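CRISPR-associated endonuclease Cas12b (Alicyclobacillus acidoterrestris, PDB 5U31) is the RNA-guided endonuclease of a type V CRISPR-Cas system, recognising DNA beside a PAM and cleaving it with a metal-dependent RuvC domain. Local coordinates at residues Q46-R51 and K64-C69; E305-L310 and D320-N325; S544-E549 and S563-M568; D1008-L1013 and V1030-T1035. The protein carries 3 engineered substitutions. All coordinates share one frame; numbering follows the deposited sequence.

Contact 1. Residues Q46-R51 and K64-C69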
# COMPACT_ATOMS: atom_id res chain seq x y z
N GLN A 46 -7.65 12.52 32.61
CA GLN A 46 -7.40 11.71 33.81
C GLN A 46 -7.69 10.22 33.58
O GLN A 46 -8.41 9.57 34.34
CB GLN A 46 -8.16 12.24 35.02
CG GLN A 46 -9.60 12.62 34.79
CD GLN A 46 -10.03 13.76 35.68
OE1 GLN A 46 -10.36 13.56 36.85
NE2 GLN A 46 -10.03 14.97 35.14
N GLU A 47 -7.09 9.69 32.52
CA GLU A 47 -7.00 8.26 32.29
C GLU A 47 -5.54 7.92 32.02
O GLU A 47 -4.69 8.80 31.89
CB GLU A 47 -7.89 7.82 31.12
CG GLU A 47 -9.37 7.91 31.41
CD GLU A 47 -10.23 7.63 30.19
OE1 GLU A 47 -10.39 8.54 29.36
OE2 GLU A 47 -10.73 6.49 30.06
N ASN A 48 -5.25 6.62 31.95
CA ASN A 48 -3.88 6.17 31.70
C ASN A 48 -3.39 6.64 30.34
O ASN A 48 -4.13 6.64 29.35
CB ASN A 48 -3.79 4.65 31.78
CG ASN A 48 -3.96 4.12 33.19
OD1 ASN A 48 -3.85 4.87 34.16
ND2 ASN A 48 -4.22 2.83 33.30
N LEU A 49 -2.12 7.04 30.30
CA LEU A 49 -1.39 7.33 29.08
C LEU A 49 -0.35 6.24 28.85
O LEU A 49 0.37 5.87 29.78
CB LEU A 49 -0.69 8.69 29.16
CG LEU A 49 -1.47 10.00 28.99
CD1 LEU A 49 -2.47 9.89 27.85
CD2 LEU A 49 -2.18 10.41 30.26
N TYR A 50 -0.28 5.72 27.63
CA TYR A 50 0.70 4.68 27.30
C TYR A 50 1.71 5.21 26.30
O TYR A 50 1.36 6.02 25.42
CB TYR A 50 0.01 3.43 26.76
CG TYR A 50 -0.92 2.78 27.75
CD1 TYR A 50 -0.47 1.78 28.61
CD2 TYR A 50 -2.24 3.17 27.84
CE1 TYR A 50 -1.32 1.19 29.52
CE2 TYR A 50 -3.10 2.59 28.75
CZ TYR A 50 -2.63 1.60 29.59
OH TYR A 50 -3.49 1.03 30.50
N ARG A 51 2.96 4.76 26.42
CA ARG A 51 4.04 5.20 25.56
C ARG A 51 4.72 4.00 24.92
O ARG A 51 4.46 2.84 25.27
CB ARG A 51 5.08 6.02 26.33
CG ARG A 51 5.84 5.24 27.38
CD ARG A 51 6.96 6.06 28.00
NE ARG A 51 7.15 5.72 29.40
CZ ARG A 51 7.94 4.75 29.84
NH1 ARG A 51 8.04 4.51 31.14
NH2 ARG A 51 8.62 4.01 28.98
N LYS A 64 2.15 7.39 32.28
CA LYS A 64 1.51 8.18 33.33
C LYS A 64 0.18 7.53 33.63
O LYS A 64 -0.62 7.30 32.72
CB LYS A 64 1.33 9.64 32.88
CG LYS A 64 0.73 10.57 33.92
CD LYS A 64 0.74 12.01 33.44
CE LYS A 64 2.16 12.55 33.32
NZ LYS A 64 2.21 13.95 32.82
N THR A 65 -0.06 7.20 34.90
CA THR A 65 -1.27 6.48 35.25
C THR A 65 -2.39 7.47 35.58
O THR A 65 -2.19 8.68 35.65
CB THR A 65 -1.02 5.53 36.42
OG1 THR A 65 -2.11 4.61 36.52
CG2 THR A 65 -0.92 6.31 37.72
N ALA A 66 -3.60 6.92 35.76
CA ALA A 66 -4.75 7.77 36.04
C ALA A 66 -4.55 8.58 37.32
O ALA A 66 -4.75 9.80 37.33
CB ALA A 66 -6.02 6.92 36.14
N GLU A 67 -4.14 7.91 38.40
CA GLU A 67 -3.90 8.62 39.65
C GLU A 67 -2.81 9.68 39.47
O GLU A 67 -2.93 10.79 40.01
CB GLU A 67 -3.53 7.63 40.75
CG GLU A 67 -4.64 6.66 41.11
CD GLU A 67 -4.25 5.69 42.21
OE1 GLU A 67 -3.05 5.61 42.53
OE2 GLU A 67 -5.14 5.00 42.75
N GLU A 68 -1.76 9.36 38.71
CA GLU A 68 -0.74 10.35 38.41
C GLU A 68 -1.34 11.56 37.70
O GLU A 68 -0.94 12.70 37.97
CB GLU A 68 0.36 9.72 37.54
CG GLU A 68 1.41 8.93 38.31
CD GLU A 68 2.41 8.24 37.40
OE1 GLU A 68 2.00 7.36 36.62
OE2 GLU A 68 3.61 8.60 37.45
N CYS A 69 -2.30 11.34 36.80
CA CYS A 69 -2.95 12.45 36.11
C CYS A 69 -3.79 13.28 37.07
O CYS A 69 -3.63 14.50 37.15
CB CYS A 69 -3.83 11.93 34.98
SG CYS A 69 -2.96 11.48 33.47
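Leu49 and Lys64 face each other as an antiparallel hydrogen-bonded pair, in a hairpin whose outgoing strand runs directly into a helix. Leu49 N gives Lys64 O an almost linear bond of 2.9 Å (176°), whereas the return bond from Lys64 N to Leu49 O is weak at 3.4 Å.

The polar side-chain contacts centre on Asn48 OD1, which takes two donors. Thr65 lies alongside Asn48, pointing the same way, and Thr65 OG1 reaches Asn48 OD1 at 2.9 Å from above the carbonyl plane rather than along a lone pair. Ala66 N adds a weak, bent bond to the same oxygen. Thr65 holds the N-cap position, yet its hydroxyl, anti to the backbone N (chi1 -165°), turns to Asn48 instead of capping. At the helix start, Glu68 OE1 accepts from Thr65 N at 2.7 Å, one half of a capping box whose reciprocal bond from the Thr65 hydroxyl is not made.

Apolar contact lies on the other flank. Leu49 CD2 meets Cys69 SG at 3.5 Å, and Cys69 CB packs on Gln46 CA at 3.8 Å.

In the REC1 domain, this hairpin therefore joins two helices. Gln46, with positive phi, marks the exit from helix 17-45, and helix 66-83 begins just after Thr65. Helix 93-107 packs on the Gln46 side, touching Gln46 through Leu97 and Ala100 and pairing Arg101 with Glu47 in a salt bridge.

Contact 2. Residues E305-L310 and D320-N325. With nucleotides of chain B.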
# COMPACT_ATOMS: atom_id res chain seq x y z
N GLU A 305 -3.65 -35.86 0.03
CA GLU A 305 -4.27 -36.79 -0.90
C GLU A 305 -3.29 -37.87 -1.33
O GLU A 305 -3.65 -39.05 -1.42
CB GLU A 305 -4.80 -36.04 -2.13
CG GLU A 305 -5.96 -35.12 -1.82
CD GLU A 305 -6.46 -34.40 -3.06
OE1 GLU A 305 -5.85 -34.57 -4.13
OE2 GLU A 305 -7.47 -33.66 -2.96
N LYS A 306 -2.05 -37.49 -1.61
CA LYS A 306 -1.03 -38.47 -1.95
C LYS A 306 -0.72 -39.39 -0.78
O LYS A 306 -0.40 -40.57 -1.00
CB LYS A 306 0.22 -37.75 -2.44
CG LYS A 306 0.23 -37.46 -3.93
CD LYS A 306 0.63 -36.03 -4.22
CE LYS A 306 1.11 -35.85 -5.66
NZ LYS A 306 0.14 -36.35 -6.67
N TRP A 307 -0.82 -38.90 0.45
CA TRP A 307 -0.63 -39.76 1.61
C TRP A 307 -1.79 -40.73 1.79
O TRP A 307 -1.61 -41.81 2.35
CB TRP A 307 -0.44 -38.93 2.87
CG TRP A 307 0.94 -38.41 3.07
CD1 TRP A 307 2.03 -38.66 2.29
CD2 TRP A 307 1.38 -37.56 4.13
NE1 TRP A 307 3.13 -38.01 2.81
CE2 TRP A 307 2.75 -37.33 3.94
CE3 TRP A 307 0.75 -36.98 5.23
CZ2 TRP A 307 3.50 -36.53 4.80
CZ3 TRP A 307 1.49 -36.19 6.09
CH2 TRP A 307 2.86 -35.97 5.86
N GLY A 308 -2.99 -40.35 1.33
CA GLY A 308 -4.15 -41.20 1.51
C GLY A 308 -4.04 -42.53 0.79
O GLY A 308 -4.57 -43.54 1.26
N LYS A 309 -3.35 -42.54 -0.35
CA LYS A 309 -3.09 -43.74 -1.14
C LYS A 309 -1.93 -44.56 -0.60
O LYS A 309 -1.31 -45.32 -1.36
CB LYS A 309 -2.81 -43.35 -2.60
CG LYS A 309 -3.85 -42.41 -3.19
CD LYS A 309 -3.39 -41.84 -4.51
CE LYS A 309 -2.02 -41.20 -4.39
NZ LYS A 309 -1.58 -40.52 -5.64
N LEU A 310 -1.60 -44.42 0.68
CA LEU A 310 -0.47 -45.14 1.29
C LEU A 310 -0.93 -46.00 2.47
O LEU A 310 -2.10 -45.96 2.88
CB LEU A 310 0.62 -44.17 1.75
CG LEU A 310 1.74 -43.84 0.77
CD1 LEU A 310 3.07 -43.88 1.49
CD2 LEU A 310 1.74 -44.82 -0.40
N ASP A 320 7.98 -39.62 2.75
CA ASP A 320 8.82 -38.45 2.55
C ASP A 320 8.96 -38.11 1.07
O ASP A 320 8.80 -36.95 0.68
CB ASP A 320 10.19 -38.67 3.20
CG ASP A 320 11.01 -37.39 3.32
OD1 ASP A 320 11.17 -36.69 2.30
OD2 ASP A 320 11.48 -37.09 4.43
N ALA A 321 9.28 -39.11 0.24
CA ALA A 321 9.42 -38.86 -1.19
C ALA A 321 8.10 -38.44 -1.82
O ALA A 321 8.10 -37.90 -2.93
CB ALA A 321 9.97 -40.09 -1.90
N GLU A 322 6.98 -38.69 -1.14
CA GLU A 322 5.71 -38.13 -1.56
C GLU A 322 5.56 -36.67 -1.16
O GLU A 322 4.72 -35.96 -1.73
CB GLU A 322 4.56 -38.96 -0.97
CG GLU A 322 3.30 -38.96 -1.80
CD GLU A 322 3.40 -39.82 -3.05
OE1 GLU A 322 4.51 -40.31 -3.37
OE2 GLU A 322 2.36 -40.03 -3.71
N ILE A 323 6.37 -36.20 -0.20
CA ILE A 323 6.44 -34.77 0.09
C ILE A 323 7.35 -34.07 -0.90
O ILE A 323 7.03 -32.98 -1.39
CB ILE A 323 6.91 -34.55 1.54
CG1 ILE A 323 6.08 -35.38 2.52
CG2 ILE A 323 6.85 -33.07 1.89
CD1 ILE A 323 6.74 -35.54 3.87
N LYS A 324 8.50 -34.68 -1.20
CA LYS A 324 9.45 -34.07 -2.13
C LYS A 324 8.83 -33.86 -3.50
O LYS A 324 9.18 -32.89 -4.19
CB LYS A 324 10.70 -34.94 -2.24
CG LYS A 324 11.45 -35.17 -0.94
CD LYS A 324 12.63 -36.11 -1.16
CE LYS A 324 13.39 -36.37 0.12
NZ LYS A 324 13.85 -35.11 0.76
N ASN A 325 7.91 -34.73 -3.92
CA ASN A 325 7.30 -34.59 -5.23
C ASN A 325 6.34 -33.41 -5.27
O ASN A 325 6.22 -32.74 -6.31
CB ASN A 325 6.57 -35.87 -5.62
CG ASN A 325 7.52 -37.05 -5.78
OD1 ASN A 325 8.72 -36.87 -6.02
ND2 ASN A 325 6.99 -38.26 -5.67
P C B 112 15.24 -32.66 -0.91
OP1 C B 112 15.19 -34.10 -1.24
OP2 C B 112 16.55 -31.95 -0.92
O5' C B 112 14.23 -31.88 -1.87
C5' C B 112 14.18 -32.16 -3.27
C4' C B 112 13.39 -31.11 -4.02
O4' C B 112 13.63 -29.82 -3.40
C3' C B 112 13.76 -30.95 -5.49
O3' C B 112 12.63 -30.52 -6.23
C2' C B 112 14.78 -29.82 -5.46
O2' C B 112 14.88 -29.11 -6.67
C1' C B 112 14.24 -28.94 -4.33
N1 C B 112 15.28 -28.21 -3.61
C2 C B 112 15.57 -26.90 -3.99
O2 C B 112 14.92 -26.39 -4.92
N3 C B 112 16.54 -26.22 -3.34
C4 C B 112 17.21 -26.81 -2.35
N4 C B 112 18.15 -26.11 -1.73
C5 C B 112 16.94 -28.15 -1.94
C6 C B 112 15.97 -28.81 -2.60
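Helices 300-308 and 316-329 come within 6.8 Å of each other, measured between Lys306 CA and Glu322 CA. They are consecutive helices of the REC1 (Helical-1) domain, joined by a short connection, and no hydrogen bond links the two segments; side-chain packing carries the contact.

Glu322 covers most ground. Its CG stands roughly anti to the backbone N (chi1 -151°), and a bend at the next bond (chi2 75°) carries the side chain across the root of Lys306, the two chains crossing at about a right angle. Glu322 CG rests 3.4 Å from Lys306 CB, so the lysine contributes its aliphatic stem here rather than its amine. Two ammonium groups stay near without pairing: Lys309 NZ is 4.4 Å from Glu322 OE2 and Lys306 NZ is 5.2 Å from it, close enough that their positive charge probably steadies the carboxylate.

Beside this lies the apolar half. Ile323 CD1 meets the edge of the Trp307 indole in the ring plane, 3.5 Å from Trp307 CZ2, and Glu322 CB adjoins the pyrrole edge. The indole is also held by a hydrogen bond from NE1 to Tyr319 O and by helix 337-343, whose Phe340 touches both Trp307 and Ile323.

The second helix also meets RNA. Lys324 NZ, 3.5 Å from Asp320 OD1 in a salt bridge, donates to OP1 of C112 of chain B at 2.6 Å.

Contact 3. Residues S544-E549 and S563-M568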
# COMPACT_ATOMS: atom_id res chain seq x y z
N SER A 544 -29.25 4.73 -22.09
CA SER A 544 -29.93 4.91 -23.37
C SER A 544 -30.25 6.37 -23.62
O SER A 544 -30.06 6.88 -24.73
CB SER A 544 -31.20 4.06 -23.40
OG SER A 544 -32.05 4.37 -22.31
N ASP A 545 -30.73 7.08 -22.59
CA ASP A 545 -31.04 8.50 -22.71
C ASP A 545 -29.80 9.37 -22.66
O ASP A 545 -29.80 10.47 -23.22
CB ASP A 545 -32.00 8.92 -21.60
CG ASP A 545 -33.36 8.28 -21.72
OD1 ASP A 545 -33.80 8.03 -22.87
OD2 ASP A 545 -33.99 8.02 -20.67
N TYR A 546 -28.75 8.92 -21.96
CA TYR A 546 -27.53 9.71 -21.86
C TYR A 546 -26.89 9.90 -23.24
O TYR A 546 -26.51 11.02 -23.60
CB TYR A 546 -26.55 9.04 -20.89
CG TYR A 546 -25.26 9.82 -20.70
CD1 TYR A 546 -25.15 10.80 -19.72
CD2 TYR A 546 -24.15 9.57 -21.50
CE1 TYR A 546 -23.98 11.51 -19.54
CE2 TYR A 546 -22.98 10.28 -21.33
CZ TYR A 546 -22.89 11.24 -20.35
OH TYR A 546 -21.72 11.95 -20.19
N LEU A 547 -26.77 8.83 -24.02
CA LEU A 547 -26.24 8.96 -25.37
C LEU A 547 -27.11 9.88 -26.22
O LEU A 547 -26.59 10.57 -27.10
CB LEU A 547 -26.12 7.59 -26.03
CG LEU A 547 -24.78 6.87 -25.85
CD1 LEU A 547 -24.74 5.66 -26.75
CD2 LEU A 547 -23.63 7.81 -26.16
N ALA A 548 -28.42 9.89 -25.97
CA ALA A 548 -29.29 10.82 -26.67
C ALA A 548 -28.98 12.26 -26.28
O ALA A 548 -28.97 13.16 -27.13
CB ALA A 548 -30.75 10.49 -26.40
N GLU A 549 -28.71 12.49 -24.99
CA GLU A 549 -28.37 13.82 -24.50
C GLU A 549 -26.90 14.17 -24.69
O GLU A 549 -26.55 15.35 -24.62
CB GLU A 549 -28.73 13.94 -23.02
CG GLU A 549 -30.21 14.16 -22.74
CD GLU A 549 -30.64 15.60 -22.93
OE1 GLU A 549 -29.76 16.49 -22.86
OE2 GLU A 549 -31.84 15.84 -23.17
N SER A 563 -19.51 14.53 -24.23
CA SER A 563 -19.99 13.97 -25.48
C SER A 563 -19.41 12.58 -25.64
O SER A 563 -18.18 12.42 -25.66
CB SER A 563 -19.61 14.86 -26.67
OG SER A 563 -18.20 14.91 -26.82
N GLY A 564 -20.28 11.59 -25.77
CA GLY A 564 -19.86 10.21 -25.81
C GLY A 564 -19.81 9.58 -24.43
O GLY A 564 -19.96 10.24 -23.40
N LEU A 565 -19.59 8.27 -24.42
CA LEU A 565 -19.53 7.51 -23.17
C LEU A 565 -18.53 6.38 -23.37
O LEU A 565 -18.85 5.38 -24.01
CB LEU A 565 -20.91 6.99 -22.78
CG LEU A 565 -21.08 6.44 -21.36
CD1 LEU A 565 -20.64 7.47 -20.33
CD2 LEU A 565 -22.52 6.02 -21.12
N ARG A 566 -17.33 6.55 -22.82
CA ARG A 566 -16.24 5.61 -23.00
C ARG A 566 -15.66 5.20 -21.65
O ARG A 566 -15.60 6.00 -20.72
CB ARG A 566 -15.11 6.19 -23.86
CG ARG A 566 -15.51 6.49 -25.29
CD ARG A 566 -14.46 7.32 -25.99
NE ARG A 566 -14.73 7.35 -27.42
CZ ARG A 566 -15.56 8.20 -28.01
NH1 ARG A 566 -15.76 8.14 -29.32
NH2 ARG A 566 -16.20 9.10 -27.28
N VAL A 567 -15.22 3.95 -21.57
CA VAL A 567 -14.62 3.39 -20.37
C VAL A 567 -13.27 2.79 -20.73
O VAL A 567 -13.16 2.08 -21.74
CB VAL A 567 -15.53 2.32 -19.73
CG1 VAL A 567 -14.85 1.70 -18.52
CG2 VAL A 567 -16.88 2.90 -19.36
N MSE A 568 -12.26 3.07 -19.93
CA MSE A 568 -10.96 2.47 -20.15
C MSE A 568 -10.63 1.48 -19.03
O MSE A 568 -10.63 1.85 -17.86
CB MSE A 568 -9.87 3.53 -20.24
CG MSE A 568 -8.53 2.98 -20.64
SE MSE A 568 -7.11 4.31 -20.53
CE MSE A 568 -7.07 4.50 -18.59
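Tyr546 overlaps Leu565 obliquely, CE2 coming to 3.8 Å from Leu565 CD1 and CD2 to 3.9 Å from Leu565 CD2, so that the two methyls meet neighbouring ring carbons. Both side chains leave their backbones in the same sense, with CG anti to N: chi1 is -178° in Tyr546, sending the ring from helix 543-549 toward the strand, and -167° in Leu565, sending the isobutyl group back toward the helix.

One of these ring carbons also has a polar neighbour. Gly564 O lies in the ring plane at the edge, 3.7 Å from Tyr546 CE2. A looser contact completes the pairing, Leu547 CD2 standing 4.4 Å from Leu565 CB. No hydrogen bond crosses between the segments, so their association rests on van der Waals packing in a largely buried setting.

What surrounds the pair fixes both partners. His550 stacks on the Tyr546 ring and bonds through its backbone to Gly564, tying the end of the helix to the approach to the strand. Leu547 reaches Val585 of strand 578-587, whose backbone also bonds Leu565. Just beyond, Arg566 forms salt bridges with Asp552 and Glu616.

Strand 566-572 is a central strand of the mixed sheet, antiparallel to strand 578-587 and parallel to strand 845-850. It carries the engineered Ala571 at an active-site position. The contact thus packs a helix against the entrance to the first strand of the RNase H-like fold characteristic of RuvC nucleases.

Contact 4. Residues D1008-L1013 and V1030-T1035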
# COMPACT_ATOMS: atom_id res chain seq x y z
N ASP A 1008 -33.83 -35.01 -2.70
CA ASP A 1008 -34.93 -35.84 -3.17
C ASP A 1008 -34.56 -37.31 -3.14
O ASP A 1008 -34.88 -38.08 -4.05
CB ASP A 1008 -35.37 -35.42 -4.57
CG ASP A 1008 -36.41 -34.32 -4.54
OD1 ASP A 1008 -37.54 -34.55 -5.04
OD2 ASP A 1008 -36.11 -33.23 -4.01
N GLY A 1009 -33.86 -37.73 -2.08
CA GLY A 1009 -33.47 -39.10 -1.90
C GLY A 1009 -32.10 -39.45 -2.45
O GLY A 1009 -31.55 -40.50 -2.08
N GLU A 1010 -31.53 -38.61 -3.30
CA GLU A 1010 -30.23 -38.88 -3.90
C GLU A 1010 -29.19 -37.89 -3.37
O GLU A 1010 -29.51 -36.80 -2.90
CB GLU A 1010 -30.29 -38.80 -5.43
CG GLU A 1010 -30.62 -37.43 -5.99
CD GLU A 1010 -30.49 -37.39 -7.51
OE1 GLU A 1010 -31.46 -36.99 -8.19
OE2 GLU A 1010 -29.40 -37.76 -8.01
N LEU A 1011 -27.93 -38.32 -3.45
CA LEU A 1011 -26.80 -37.47 -3.06
C LEU A 1011 -26.53 -36.47 -4.17
O LEU A 1011 -26.28 -36.85 -5.32
CB LEU A 1011 -25.56 -38.31 -2.77
CG LEU A 1011 -25.41 -38.81 -1.34
CD1 LEU A 1011 -24.13 -39.64 -1.19
CD2 LEU A 1011 -25.42 -37.65 -0.36
N VAL A 1012 -26.60 -35.18 -3.83
CA VAL A 1012 -26.44 -34.10 -4.80
C VAL A 1012 -25.57 -33.02 -4.17
O VAL A 1012 -25.27 -33.04 -2.98
CB VAL A 1012 -27.80 -33.52 -5.23
CG1 VAL A 1012 -28.54 -34.49 -6.14
CG2 VAL A 1012 -28.64 -33.20 -4.01
N LEU A 1013 -25.16 -32.07 -5.01
CA LEU A 1013 -24.37 -30.93 -4.56
C LEU A 1013 -25.30 -29.75 -4.32
O LEU A 1013 -26.03 -29.34 -5.23
CB LEU A 1013 -23.30 -30.58 -5.59
CG LEU A 1013 -22.02 -31.42 -5.55
CD1 LEU A 1013 -20.95 -30.75 -6.37
CD2 LEU A 1013 -21.56 -31.59 -4.12
N VAL A 1030 -30.14 -27.73 -7.62
CA VAL A 1030 -29.20 -28.67 -7.03
C VAL A 1030 -28.58 -29.48 -8.16
O VAL A 1030 -29.17 -29.63 -9.24
CB VAL A 1030 -29.92 -29.56 -5.98
CG1 VAL A 1030 -30.17 -30.96 -6.51
CG2 VAL A 1030 -29.15 -29.57 -4.66
N PHE A 1031 -27.37 -30.00 -7.93
CA PHE A 1031 -26.56 -30.62 -8.98
C PHE A 1031 -26.36 -32.11 -8.71
O PHE A 1031 -25.95 -32.49 -7.60
CB PHE A 1031 -25.20 -29.94 -9.11
CG PHE A 1031 -25.27 -28.47 -9.34
CD1 PHE A 1031 -25.40 -27.96 -10.62
CD2 PHE A 1031 -25.20 -27.58 -8.28
CE1 PHE A 1031 -25.46 -26.61 -10.83
CE2 PHE A 1031 -25.26 -26.23 -8.49
CZ PHE A 1031 -25.40 -25.74 -9.77
N TYR A 1032 -26.58 -32.94 -9.73
CA TYR A 1032 -26.43 -34.38 -9.62
C TYR A 1032 -25.37 -34.88 -10.60
O TYR A 1032 -24.94 -34.16 -11.51
CB TYR A 1032 -27.76 -35.11 -9.86
CG TYR A 1032 -28.24 -35.07 -11.30
CD1 TYR A 1032 -29.05 -34.04 -11.75
CD2 TYR A 1032 -27.90 -36.07 -12.20
CE1 TYR A 1032 -29.50 -34.00 -13.06
CE2 TYR A 1032 -28.34 -36.04 -13.51
CZ TYR A 1032 -29.14 -35.00 -13.93
OH TYR A 1032 -29.58 -34.96 -15.23
N THR A 1033 -24.98 -36.14 -10.43
CA THR A 1033 -23.91 -36.74 -11.21
C THR A 1033 -24.19 -38.21 -11.46
O THR A 1033 -24.98 -38.84 -10.76
CB THR A 1033 -22.54 -36.63 -10.52
OG1 THR A 1033 -22.65 -35.77 -9.38
CG2 THR A 1033 -21.51 -36.07 -11.47
N ASN A 1034 -23.52 -38.74 -12.48
CA ASN A 1034 -23.41 -40.17 -12.70
C ASN A 1034 -21.98 -40.67 -12.62
O ASN A 1034 -21.77 -41.88 -12.48
CB ASN A 1034 -23.98 -40.55 -14.08
CG ASN A 1034 -25.38 -40.02 -14.30
OD1 ASN A 1034 -26.25 -40.14 -13.44
ND2 ASN A 1034 -25.61 -39.44 -15.47
N THR A 1035 -20.99 -39.77 -12.69
CA THR A 1035 -19.58 -40.14 -12.75
C THR A 1035 -18.71 -39.42 -11.74
O THR A 1035 -17.59 -39.88 -11.48
CB THR A 1035 -19.01 -39.87 -14.15
OG1 THR A 1035 -19.29 -38.52 -14.53
CG2 THR A 1035 -19.62 -40.83 -15.17
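Leu1013 and Phe1031 form a single antiparallel hydrogen-bonded bridge between the two outermost strands of a curled six-stranded sheet in the Nuc-II domain. Because this bridge joins the sheet's ends, it closes the strands into a barrel-like ring. Both bonds lie in their carbonyl planes: Leu1013 N reaches Phe1031 O at 2.7 Å (171°), and Phe1031 N reaches Leu1013 O at 3.1 Å (164°).

Side chains pack on both sides of this bridge. The CB atoms of Leu1013 and Phe1031 lie 4.1 Å apart. The Phe1031 ring also turns an edge to the bridging carbonyl, its CD2 being 3.6 Å from Leu1013 O. Val1012 straddles the residues on either side of Phe1031 in sequence: Val1012 CG2 meets Val1030 CG1 at 3.7 Å, the two side chains crossing at about a right angle, while Val1012 CG1 sits 3.9 Å from Tyr1032 CB.

Further out, neighbouring strands and a loop surround these groups. Leu1013 and Phe1031 share Tyr1039 and Leu1078 as neighbours, and Trp1091 meets the Phe1031 ring edge-to-face. Val1012, Val1030 and Tyr1032 all touch Arg1042. Backbone bonds between Val1012 and Gly1005, Val1030 and Arg1042, and Tyr1032 and Tyr1040 tie each of the two strands to its hairpin partner.

Arg1042, which lies outside both segments, also reaches the rim of the contact, where Arg1042 NE forms a salt bridge with Glu1010 OE1. The other carboxylate oxygen, Glu1010 OE2, lies 3.6 Å from Tyr1032 CB.

Overall arrangement
The four contacts follow one another along the chain without touching, and illustrate how local chemistry follows architecture. Contacts 1 and 2 both belong to the REC1 domain yet lie 58 Å apart between centres; each is partly buried, the first joining a hairpin to a helix start through polar bonds, the second packing two helices by side chains alone beside the RNA. Contacts 3 and 4 are buried and belong to the nuclease lobe. Contact 3, like contact 2, has no hydrogen bond across it, whereas contact 4 shares strand pairing with contact 1. Contacts 2 and 4 approach most closely, about 14 Å between nearest atoms, although they lie in different domains.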